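Local coordinates for 2-pyrone-4,6-dicarboxylic acid hydrolase, putative (Pseudomonas putida, PDB 2FFI), which is a TIM-barrel protein of the amidohydrolase family that may act as a 2-pyrone-4,6-dicarboxylate lactonase, at residues Y226-G234 and A267-F277; D162-A173 and K193-L204. All coordinates share one frame; numbering follows the deposited sequence.

Contact 1 (Y226-G234 and A267-F277)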
loop_
_atom_site.group_PDB
_atom_site.type_symbol
_atom_site.label_atom_id
_atom_site.label_comp_id
_atom_site.label_asym_id
_atom_site.label_seq_id
_atom_site.Cartn_x
_atom_site.Cartn_y
_atom_site.Cartn_z
ATOM N N TYR A 226 11.131 5.749 12.264
ATOM C CA TYR A 226 9.895 5.020 12.511
ATOM C C TYR A 226 10.126 3.649 13.123
ATOM O O TYR A 226 9.360 3.217 13.989
ATOM C CB TYR A 226 9.100 4.887 11.215
ATOM C CG TYR A 226 8.482 6.185 10.786
ATOM C CD1 TYR A 226 7.535 6.811 11.583
ATOM C CD2 TYR A 226 8.844 6.787 9.590
ATOM C CE1 TYR A 226 6.955 8.010 11.200
ATOM C CE2 TYR A 226 8.274 7.989 9.190
ATOM C CZ TYR A 226 7.325 8.595 9.999
ATOM O OH TYR A 226 6.718 9.756 9.589
ATOM N N GLY A 227 11.179 2.972 12.664
ATOM C CA GLY A 227 11.503 1.652 13.172
ATOM C C GLY A 227 11.077 0.549 12.223
ATOM O O GLY A 227 10.181 0.745 11.404
ATOM N N ALA A 228 11.720 -0.610 12.338
ATOM C CA ALA A 228 11.421 -1.768 11.494
ATOM C C ALA A 228 9.973 -2.237 11.626
ATOM O O ALA A 228 9.381 -2.737 10.663
ATOM C CB ALA A 228 12.363 -2.910 11.844
ATOM N N GLU A 229 9.408 -2.084 12.825
ATOM C CA GLU A 229 8.025 -2.492 13.083
ATOM C C GLU A 229 7.019 -1.557 12.410
ATOM O O GLU A 229 5.814 -1.659 12.632
ATOM C CB GLU A 229 7.755 -2.546 14.598
ATOM C CG GLU A 229 6.448 -3.276 14.959
ATOM C CD GLU A 229 6.190 -3.415 16.463
ATOM O OE1 GLU A 229 7.090 -3.916 17.183
ATOM O OE2 GLU A 229 5.077 -3.042 16.917
ATOM N N ARG A 230 7.522 -0.651 11.578
ATOM C CA ARG A 230 6.661 0.295 10.893
ATOM C C ARG A 230 6.921 0.367 9.406
ATOM O O ARG A 230 6.279 1.139 8.703
ATOM C CB ARG A 230 6.806 1.681 11.511
ATOM C CG ARG A 230 6.162 1.788 12.871
ATOM C CD ARG A 230 4.667 1.853 12.750
ATOM N NE ARG A 230 4.043 1.838 14.067
ATOM C CZ ARG A 230 4.005 0.773 14.855
ATOM N NH1 ARG A 230 3.421 0.845 16.037
ATOM N NH2 ARG A 230 4.543 -0.369 14.456
ATOM N N LEU A 231 7.859 -0.442 8.926
ATOM C CA LEU A 231 8.174 -0.480 7.507
ATOM C C LEU A 231 7.865 -1.863 6.931
ATOM O O LEU A 231 8.248 -2.880 7.506
ATOM C CB LEU A 231 9.642 -0.137 7.289
ATOM C CG LEU A 231 10.006 1.347 7.428
ATOM C CD1 LEU A 231 9.793 1.778 8.843
ATOM C CD2 LEU A 231 11.467 1.591 7.039
HETATM N N MSE A 232 7.164 -1.901 5.802
HETATM C CA MSE A 232 6.829 -3.175 5.173
HETATM C C MSE A 232 7.043 -3.111 3.669
HETATM O O MSE A 232 6.847 -2.065 3.048
HETATM C CB MSE A 232 5.379 -3.552 5.453
HETATM C CG MSE A 232 4.376 -2.726 4.698
HETATM SE SE MSE A 232 2.704 -2.646 5.651
HETATM C CE MSE A 232 2.880 -0.852 6.294
ATOM N N TRP A 233 7.435 -4.237 3.085
ATOM C CA TRP A 233 7.683 -4.297 1.649
ATOM C C TRP A 233 6.468 -4.634 0.804
ATOM O O TRP A 233 5.662 -5.488 1.165
ATOM C CB TRP A 233 8.769 -5.329 1.338
ATOM C CG TRP A 233 9.018 -5.520 -0.135
ATOM C CD1 TRP A 233 9.895 -4.823 -0.920
ATOM C CD2 TRP A 233 8.389 -6.494 -0.997
ATOM N NE1 TRP A 233 9.851 -5.310 -2.214
ATOM C CE2 TRP A 233 8.944 -6.333 -2.284
ATOM C CE3 TRP A 233 7.411 -7.486 -0.801
ATOM C CZ2 TRP A 233 8.563 -7.126 -3.369
ATOM C CZ3 TRP A 233 7.025 -8.279 -1.891
ATOM C CH2 TRP A 233 7.606 -8.094 -3.156
ATOM N N GLY A 234 6.361 -3.970 -0.341
ATOM C CA GLY A 234 5.268 -4.240 -1.259
ATOM C C GLY A 234 5.789 -4.552 -2.653
ATOM O O GLY A 234 6.851 -4.083 -3.026
ATOM N N ALA A 267 11.163 -8.152 9.085
ATOM C CA ALA A 267 10.198 -7.125 9.449
ATOM C C ALA A 267 9.491 -6.636 8.182
ATOM O O ALA A 267 8.274 -6.534 8.146
ATOM C CB ALA A 267 10.902 -5.959 10.128
ATOM N N LEU A 268 10.261 -6.356 7.136
ATOM C CA LEU A 268 9.685 -5.857 5.910
ATOM C C LEU A 268 8.912 -6.895 5.124
ATOM O O LEU A 268 8.013 -6.543 4.341
ATOM C CB LEU A 268 10.775 -5.262 5.017
ATOM C CG LEU A 268 11.612 -4.100 5.564
ATOM C CD1 LEU A 268 12.675 -3.735 4.541
ATOM C CD2 LEU A 268 10.742 -2.904 5.880
ATOM N N LEU A 269 9.233 -8.169 5.321
ATOM C CA LEU A 269 8.561 -9.210 4.559
ATOM C C LEU A 269 7.548 -10.016 5.345
ATOM O O LEU A 269 6.808 -10.806 4.771
ATOM C CB LEU A 269 9.596 -10.151 3.961
ATOM C CG LEU A 269 10.799 -9.548 3.214
ATOM C CD1 LEU A 269 11.531 -10.711 2.561
ATOM C CD2 LEU A 269 10.379 -8.526 2.144
ATOM N N LEU A 270 7.482 -9.801 6.650
ATOM C CA LEU A 270 6.542 -10.558 7.445
ATOM C C LEU A 270 6.024 -9.875 8.717
ATOM O O LEU A 270 4.866 -9.462 8.783
ATOM C CB LEU A 270 7.177 -11.895 7.813
ATOM C CG LEU A 270 6.247 -12.868 8.539
ATOM C CD1 LEU A 270 5.226 -13.420 7.579
ATOM C CD2 LEU A 270 7.059 -13.962 9.125
ATOM N N ASP A 271 6.882 -9.788 9.732
ATOM C CA ASP A 271 6.528 -9.204 11.022
ATOM C C ASP A 271 5.626 -7.989 10.959
ATOM O O ASP A 271 4.485 -8.054 11.410
ATOM C CB ASP A 271 7.799 -8.888 11.806
ATOM C CG ASP A 271 8.447 -10.140 12.384
ATOM O OD1 ASP A 271 8.077 -11.253 11.929
ATOM O OD2 ASP A 271 9.321 -10.007 13.287
ATOM N N THR A 272 6.124 -6.889 10.406
ATOM C CA THR A 272 5.316 -5.688 10.290
ATOM C C THR A 272 3.974 -5.917 9.606
ATOM O O THR A 272 2.933 -5.734 10.218
ATOM C CB THR A 272 6.066 -4.593 9.530
ATOM O OG1 THR A 272 7.299 -4.316 10.197
ATOM C CG2 THR A 272 5.253 -3.314 9.492
ATOM N N ALA A 273 3.978 -6.318 8.344
ATOM C CA ALA A 273 2.709 -6.512 7.673
ATOM C C ALA A 273 1.813 -7.472 8.437
ATOM O O ALA A 273 0.594 -7.310 8.442
ATOM C CB ALA A 273 2.925 -7.013 6.265
ATOM N N ARG A 274 2.406 -8.471 9.088
ATOM C CA ARG A 274 1.624 -9.456 9.851
ATOM C C ARG A 274 0.847 -8.836 11.016
ATOM O O ARG A 274 -0.203 -9.336 11.412
ATOM C CB ARG A 274 2.538 -10.560 10.384
ATOM C CG ARG A 274 1.863 -11.548 11.332
ATOM C CD ARG A 274 2.798 -12.688 11.642
ATOM N NE ARG A 274 4.069 -12.176 12.152
ATOM C CZ ARG A 274 4.180 -11.470 13.270
ATOM N NH1 ARG A 274 5.367 -11.033 13.667
ATOM N NH2 ARG A 274 3.098 -11.208 13.993
ATOM N N ALA A 275 1.373 -7.752 11.571
ATOM C CA ALA A 275 0.702 -7.082 12.670
ATOM C C ALA A 275 -0.427 -6.194 12.138
ATOM O O ALA A 275 -1.594 -6.413 12.457
ATOM C CB ALA A 275 1.698 -6.257 13.466
ATOM N N LEU A 276 -0.078 -5.212 11.311
ATOM C CA LEU A 276 -1.055 -4.282 10.743
ATOM C C LEU A 276 -2.262 -4.951 10.096
ATOM O O LEU A 276 -3.389 -4.479 10.235
ATOM C CB LEU A 276 -0.383 -3.379 9.707
ATOM C CG LEU A 276 -1.151 -2.124 9.309
ATOM C CD1 LEU A 276 -1.144 -1.187 10.503
ATOM C CD2 LEU A 276 -0.519 -1.465 8.093
ATOM N N PHE A 277 -2.032 -6.042 9.378
ATOM C CA PHE A 277 -3.135 -6.730 8.710
ATOM C C PHE A 277 -3.613 -7.942 9.475
ATOM O O PHE A 277 -4.420 -8.709 8.973
ATOM C CB PHE A 277 -2.743 -7.157 7.285
ATOM C CG PHE A 277 -2.395 -6.012 6.394
ATOM C CD1 PHE A 277 -1.102 -5.517 6.368
ATOM C CD2 PHE A 277 -3.374 -5.381 5.634
ATOM C CE1 PHE A 277 -0.784 -4.407 5.607
ATOM C CE2 PHE A 277 -3.067 -4.266 4.865
ATOM C CZ PHE A 277 -1.768 -3.777 4.853
#

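Contact 2 (D162-A173 and K193-L204). With PO4 (phosphate ion), chain C.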
loop_
_atom_site.group_PDB
_atom_site.type_symbol
_atom_site.label_atom_id
_atom_site.label_comp_id
_atom_site.label_asym_id
_atom_site.label_seq_id
_atom_site.Cartn_x
_atom_site.Cartn_y
_atom_site.Cartn_z
ATOM N N ASP A 162 -4.359 4.450 12.401
ATOM C CA ASP A 162 -3.150 4.063 11.707
ATOM C C ASP A 162 -3.098 4.720 10.337
ATOM O O ASP A 162 -4.097 4.781 9.613
ATOM C CB ASP A 162 -3.095 2.542 11.560
ATOM C CG ASP A 162 -2.955 1.825 12.897
ATOM O OD1 ASP A 162 -3.446 0.672 13.002
ATOM O OD2 ASP A 162 -2.350 2.402 13.828
ATOM N N ILE A 163 -1.920 5.224 9.993
ATOM C CA ILE A 163 -1.719 5.875 8.718
ATOM C C ILE A 163 -0.581 5.167 7.978
ATOM O O ILE A 163 0.566 5.134 8.459
ATOM C CB ILE A 163 -1.347 7.355 8.908
ATOM C CG1 ILE A 163 -2.424 8.055 9.742
ATOM C CG2 ILE A 163 -1.160 8.008 7.545
ATOM C CD1 ILE A 163 -2.009 9.425 10.275
ATOM N N VAL A 164 -0.918 4.608 6.814
ATOM C CA VAL A 164 0.025 3.912 5.952
ATOM C C VAL A 164 0.393 4.760 4.736
ATOM O O VAL A 164 -0.482 5.091 3.934
ATOM C CB VAL A 164 -0.568 2.591 5.432
ATOM C CG1 VAL A 164 0.436 1.907 4.516
ATOM C CG2 VAL A 164 -0.930 1.681 6.590
ATOM N N ILE A 165 1.684 5.079 4.598
ATOM C CA ILE A 165 2.196 5.887 3.490
ATOM C C ILE A 165 2.764 5.011 2.373
ATOM O O ILE A 165 3.619 4.168 2.625
ATOM C CB ILE A 165 3.289 6.858 3.996
ATOM C CG1 ILE A 165 2.697 7.790 5.038
ATOM C CG2 ILE A 165 3.806 7.736 2.873
ATOM C CD1 ILE A 165 3.716 8.649 5.694
ATOM N N ASP A 166 2.289 5.224 1.142
ATOM C CA ASP A 166 2.717 4.435 -0.019
ATOM C C ASP A 166 4.022 4.845 -0.686
ATOM O O ASP A 166 4.326 6.028 -0.813
ATOM C CB ASP A 166 1.636 4.447 -1.099
ATOM C CG ASP A 166 0.381 3.701 -0.693
ATOM O OD1 ASP A 166 -0.560 3.671 -1.518
ATOM O OD2 ASP A 166 0.325 3.148 0.433
ATOM N N HIS A 167 4.774 3.840 -1.126
ATOM C CA HIS A 167 6.039 4.020 -1.823
ATOM C C HIS A 167 6.969 5.068 -1.254
ATOM O O HIS A 167 7.180 6.103 -1.869
ATOM C CB HIS A 167 5.788 4.360 -3.287
ATOM C CG HIS A 167 4.724 3.529 -3.926
ATOM N ND1 HIS A 167 4.580 2.186 -3.672
ATOM C CD2 HIS A 167 3.760 3.849 -4.822
ATOM C CE1 HIS A 167 3.571 1.711 -4.381
ATOM N NE2 HIS A 167 3.058 2.700 -5.087
ATOM N N PHE A 168 7.529 4.808 -0.085
ATOM C CA PHE A 168 8.478 5.746 0.512
ATOM C C PHE A 168 7.906 7.149 0.668
ATOM O O PHE A 168 8.608 8.084 1.065
ATOM C CB PHE A 168 9.725 5.828 -0.360
ATOM C CG PHE A 168 10.496 4.543 -0.445
ATOM C CD1 PHE A 168 11.486 4.253 0.487
ATOM C CD2 PHE A 168 10.278 3.648 -1.490
ATOM C CE1 PHE A 168 12.246 3.106 0.374
ATOM C CE2 PHE A 168 11.039 2.491 -1.606
ATOM C CZ PHE A 168 12.030 2.222 -0.674
ATOM N N GLY A 169 6.628 7.303 0.371
ATOM C CA GLY A 169 6.042 8.617 0.478
ATOM C C GLY A 169 6.080 9.280 -0.882
ATOM O O GLY A 169 5.771 10.465 -1.014
ATOM N N ARG A 170 6.457 8.504 -1.896
ATOM C CA ARG A 170 6.528 8.992 -3.265
ATOM C C ARG A 170 7.375 10.259 -3.340
ATOM O O ARG A 170 6.924 11.298 -3.808
ATOM C CB ARG A 170 5.123 9.282 -3.779
ATOM C CG ARG A 170 4.902 9.003 -5.251
ATOM C CD ARG A 170 4.714 7.518 -5.524
ATOM N NE ARG A 170 4.025 7.265 -6.787
ATOM C CZ ARG A 170 4.477 7.643 -7.979
ATOM N NH1 ARG A 170 3.780 7.365 -9.087
ATOM N NH2 ARG A 170 5.625 8.299 -8.061
ATOM N N PRO A 171 8.614 10.199 -2.845
ATOM C CA PRO A 171 9.491 11.365 -2.886
ATOM C C PRO A 171 10.177 11.376 -4.248
ATOM O O PRO A 171 9.876 10.538 -5.107
ATOM C CB PRO A 171 10.465 11.091 -1.740
ATOM C CG PRO A 171 10.667 9.616 -1.866
ATOM C CD PRO A 171 9.250 9.099 -2.101
ATOM N N ASP A 172 11.106 12.309 -4.428
ATOM C CA ASP A 172 11.859 12.461 -5.676
ATOM C C ASP A 172 13.259 11.856 -5.517
ATOM O O ASP A 172 14.113 12.452 -4.862
ATOM C CB ASP A 172 12.001 13.953 -6.003
ATOM C CG ASP A 172 11.580 14.296 -7.423
ATOM O OD1 ASP A 172 12.151 13.723 -8.383
ATOM O OD2 ASP A 172 10.677 15.156 -7.574
ATOM N N ALA A 173 13.503 10.695 -6.123
ATOM C CA ALA A 173 14.809 10.031 -6.027
ATOM C C ALA A 173 15.982 10.951 -6.359
ATOM O O ALA A 173 17.074 10.806 -5.802
ATOM C CB ALA A 173 14.846 8.815 -6.936
ATOM N N LYS A 193 1.715 5.471 15.218
ATOM C CA LYS A 193 0.514 5.161 14.465
ATOM C C LYS A 193 0.755 5.407 12.973
ATOM O O LYS A 193 -0.165 5.334 12.161
ATOM C CB LYS A 193 -0.655 6.010 14.983
ATOM C CG LYS A 193 -1.062 5.739 16.449
ATOM C CD LYS A 193 -2.238 4.740 16.594
ATOM C CE LYS A 193 -3.526 5.268 15.954
ATOM N NZ LYS A 193 -4.709 4.386 16.163
ATOM N N VAL A 194 2.001 5.678 12.604
ATOM C CA VAL A 194 2.321 5.910 11.201
ATOM C C VAL A 194 3.217 4.838 10.572
ATOM O O VAL A 194 4.327 4.552 11.041
ATOM C CB VAL A 194 2.943 7.313 10.995
ATOM C CG1 VAL A 194 3.990 7.578 12.049
ATOM C CG2 VAL A 194 3.531 7.426 9.587
ATOM N N TRP A 195 2.695 4.243 9.502
ATOM C CA TRP A 195 3.383 3.196 8.762
ATOM C C TRP A 195 3.799 3.736 7.418
ATOM O O TRP A 195 3.135 4.595 6.829
ATOM C CB TRP A 195 2.459 2.003 8.530
ATOM C CG TRP A 195 2.388 1.070 9.670
ATOM C CD1 TRP A 195 3.097 -0.082 9.836
ATOM C CD2 TRP A 195 1.591 1.222 10.839
ATOM N NE1 TRP A 195 2.795 -0.662 11.048
ATOM C CE2 TRP A 195 1.876 0.122 11.684
ATOM C CE3 TRP A 195 0.673 2.187 11.263
ATOM C CZ2 TRP A 195 1.265 -0.041 12.919
ATOM C CZ3 TRP A 195 0.067 2.027 12.495
ATOM C CH2 TRP A 195 0.366 0.921 13.313
ATOM N N VAL A 196 4.908 3.215 6.926
ATOM C CA VAL A 196 5.407 3.625 5.643
ATOM C C VAL A 196 5.777 2.382 4.845
ATOM O O VAL A 196 6.482 1.493 5.334
ATOM C CB VAL A 196 6.627 4.535 5.808
ATOM C CG1 VAL A 196 7.612 3.886 6.749
ATOM C CG2 VAL A 196 7.259 4.802 4.448
ATOM N N LYS A 197 5.275 2.321 3.617
ATOM C CA LYS A 197 5.540 1.196 2.734
ATOM C C LYS A 197 6.734 1.440 1.828
ATOM O O LYS A 197 6.843 2.481 1.176
ATOM C CB LYS A 197 4.314 0.875 1.869
ATOM C CG LYS A 197 3.374 -0.130 2.490
ATOM C CD LYS A 197 2.420 -0.761 1.479
ATOM C CE LYS A 197 1.068 -0.064 1.451
ATOM N NZ LYS A 197 -0.041 -0.960 1.007
ATOM N N VAL A 198 7.642 0.471 1.816
ATOM C CA VAL A 198 8.824 0.526 0.973
ATOM C C VAL A 198 8.500 -0.374 -0.230
ATOM O O VAL A 198 8.632 -1.593 -0.184
ATOM C CB VAL A 198 10.079 0.042 1.754
ATOM C CG1 VAL A 198 9.688 -0.946 2.831
ATOM C CG2 VAL A 198 11.087 -0.585 0.795
ATOM N N SER A 199 8.036 0.256 -1.298
ATOM C CA SER A 199 7.634 -0.447 -2.505
ATOM C C SER A 199 7.666 0.433 -3.750
ATOM O O SER A 199 7.657 1.664 -3.674
ATOM C CB SER A 199 6.215 -1.023 -2.333
ATOM O OG SER A 199 5.250 -0.013 -2.050
ATOM N N GLY A 200 7.685 -0.223 -4.901
ATOM C CA GLY A 200 7.705 0.489 -6.163
ATOM C C GLY A 200 8.759 1.559 -6.225
ATOM O O GLY A 200 8.440 2.724 -6.438
ATOM N N ILE A 201 10.021 1.190 -6.053
ATOM C CA ILE A 201 11.036 2.228 -6.117
ATOM C C ILE A 201 11.065 2.763 -7.550
ATOM O O ILE A 201 11.459 3.900 -7.778
ATOM C CB ILE A 201 12.456 1.730 -5.722
ATOM C CG1 ILE A 201 13.089 1.001 -6.900
ATOM C CG2 ILE A 201 12.377 0.850 -4.496
ATOM C CD1 ILE A 201 14.606 1.042 -6.863
ATOM N N TYR A 202 10.630 1.951 -8.508
ATOM C CA TYR A 202 10.636 2.381 -9.904
ATOM C C TYR A 202 9.675 3.535 -10.178
ATOM O O TYR A 202 9.444 3.898 -11.335
ATOM C CB TYR A 202 10.291 1.225 -10.827
ATOM C CG TYR A 202 9.033 0.511 -10.442
ATOM C CD1 TYR A 202 9.079 -0.631 -9.644
ATOM C CD2 TYR A 202 7.791 0.965 -10.886
ATOM C CE1 TYR A 202 7.921 -1.310 -9.299
ATOM C CE2 TYR A 202 6.622 0.296 -10.545
ATOM C CZ TYR A 202 6.693 -0.847 -9.753
ATOM O OH TYR A 202 5.547 -1.537 -9.418
ATOM N N ARG A 203 9.126 4.118 -9.116
ATOM C CA ARG A 203 8.196 5.237 -9.242
ATOM C C ARG A 203 8.815 6.557 -8.786
ATOM O O ARG A 203 8.208 7.616 -8.918
ATOM C CB ARG A 203 6.937 4.955 -8.419
ATOM C CG ARG A 203 6.059 3.883 -9.015
ATOM C CD ARG A 203 4.800 3.678 -8.198
ATOM N NE ARG A 203 4.015 2.542 -8.676
ATOM C CZ ARG A 203 3.282 2.544 -9.786
ATOM N NH1 ARG A 203 2.598 1.459 -10.129
ATOM N NH2 ARG A 203 3.228 3.627 -10.553
ATOM N N LEU A 204 10.032 6.489 -8.260
ATOM C CA LEU A 204 10.711 7.674 -7.766
ATOM C C LEU A 204 11.176 8.702 -8.795
ATOM O O LEU A 204 12.108 9.459 -8.525
ATOM C CB LEU A 204 11.884 7.252 -6.876
ATOM C CG LEU A 204 11.517 6.798 -5.448
ATOM C CD1 LEU A 204 9.989 6.757 -5.271
ATOM C CD2 LEU A 204 12.136 5.430 -5.147
HETATM P P PO4 C . -0.428 1.940 -7.222
HETATM O O1 PO4 C . -1.690 1.709 -6.476
HETATM O O2 PO4 C . -0.471 3.268 -7.884
HETATM O O3 PO4 C . 0.716 1.903 -6.281
HETATM O O4 PO4 C . -0.270 0.883 -8.251
#

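Contact 1 (Y226-G234 and A267-F277)
Trp233 N-H donates to Leu268 O at 2.7 Å, nearly straight at 168° and in the carbonyl plane on a lone pair, which ties strand 231-234 directly to the backbone of helix 262-276. In the pi-type turn Thr272 N bonds to Ala267 O instead of Leu268 O, consistent with Leu268 O serving the strand. Thr272 faces the 3-10 turn at 228-230. With OG1 beside its own backbone N (chi1 -57°), the hydroxyl lies 2.7 Å from Ala228 O; Leu231 O and Ala267 O lie at weak-bond range, and which acceptor takes the single hydroxyl proton is not settled. The same torsion turns CG2 toward Glu229 O and the CB of Met232. An alanine here would remove both branches, and the carbonyls of Ala228 and Leu231 would probably lose their hydroxyl neighbour while a gap opened beside Met232 CB. From the same turn, Ala228 CB meets Ala267 CB at 3.8 Å. The selenomethionine side chain of Met232 starts between the backbone N and the carbonyl carbon (chi1 73°) and bends at chi3, reaching the end of the helix at Leu276 and Phe277. Its SE arrives at the edge of the Phe277 ring, in plane and 3.9 Å from CE1, a Met-aromatic contact, while its CE touches Leu276 CD2; the chain crosses both partners at about a right angle. At the other end, Leu269 CD2 comes obliquely against Trp233 CB at 3.7 Å; the indole also stacks on Phe54 and meets Phe255 edge-to-face. The helix crosses the strand steeply and also packs on Ile15, an arrangement that joins the C-terminal helix to strands 15-16 and 231-234 of the TIM barrel.

Contact 2 (D162-A173 and K193-L204)
Phe168 N donates to Lys197 O at 2.7 Å, almost straight at 177°, just beyond the end of strand 163-165, where the chain has already begun to turn. Before it runs the parallel ladder: Ile163 N to Lys193 O, Trp195 N to Ile163 O, Ile165 N to Trp195 O and Lys197 N to Ile165 O, with Ile163, Ile165, Val194 and Val196 on one face and Val164 and Trp195 on the other. Val198 lies over one face of the Phe168 ring, its CA 4.0 Å from the centroid in a CH-pi contact, while Ile201 lies alongside, its CG2 touching CE2. The His167 ring is held at both nitrogens. Its ND1 pairs with Ser199 OG at 2.8 Å, either being able to donate, and its NE2 donates in plane to phosphate O3 at 2.7 Å. Ser199 OG gets there by standing between its backbone N and carbonyl carbon (chi1 59°), directly at the ring edge. Arg203, extended from CG to NE, passes CD by His167 CD2 and only faces the ion, one side of its guanidinium turned to phosphate O2; Asp236 pairs with its NE, and its NH1 bonds to Thr240 O. Arg203 CB in turn sits over the centre of the Arg170 guanidinium, 3.6 Å above its plane. Farther out, Ala173 N bonds to Leu204 O and the two CB atoms meet. Lys197 and Asp166 lie side by side but find their salt-bridge partners in Glu141 and Arg110. The phosphate probably came from the crystallisation liquor, yet its hold by His167 and Arg110 at the C-terminal strand ends is consistent with a pocket suited to an anionic ligand, such as a dicarboxylate.

In the fold
The two contacts lie side by side in one parallel sheet, their centres about 13 Å apart, and follow in series: contact 2 closes at Leu204 before contact 1 opens at Tyr226, with helix 208-225 between. Strands 163-165, 194-199 and 231-234 are consecutive neighbours, and probable backbone hydrogen bonds from Val196 N to Arg230 O and from Val198 N to Met232 O join the contacts. Contact 2 joins the two strands of a beta-alpha-beta unit and carries the phosphate-binding end of the barrel, whereas contact 1 fastens the next strand to the C-terminal helix. Leu276 of that helix also touches Asp162, Val164 and Trp195, linking both into one core.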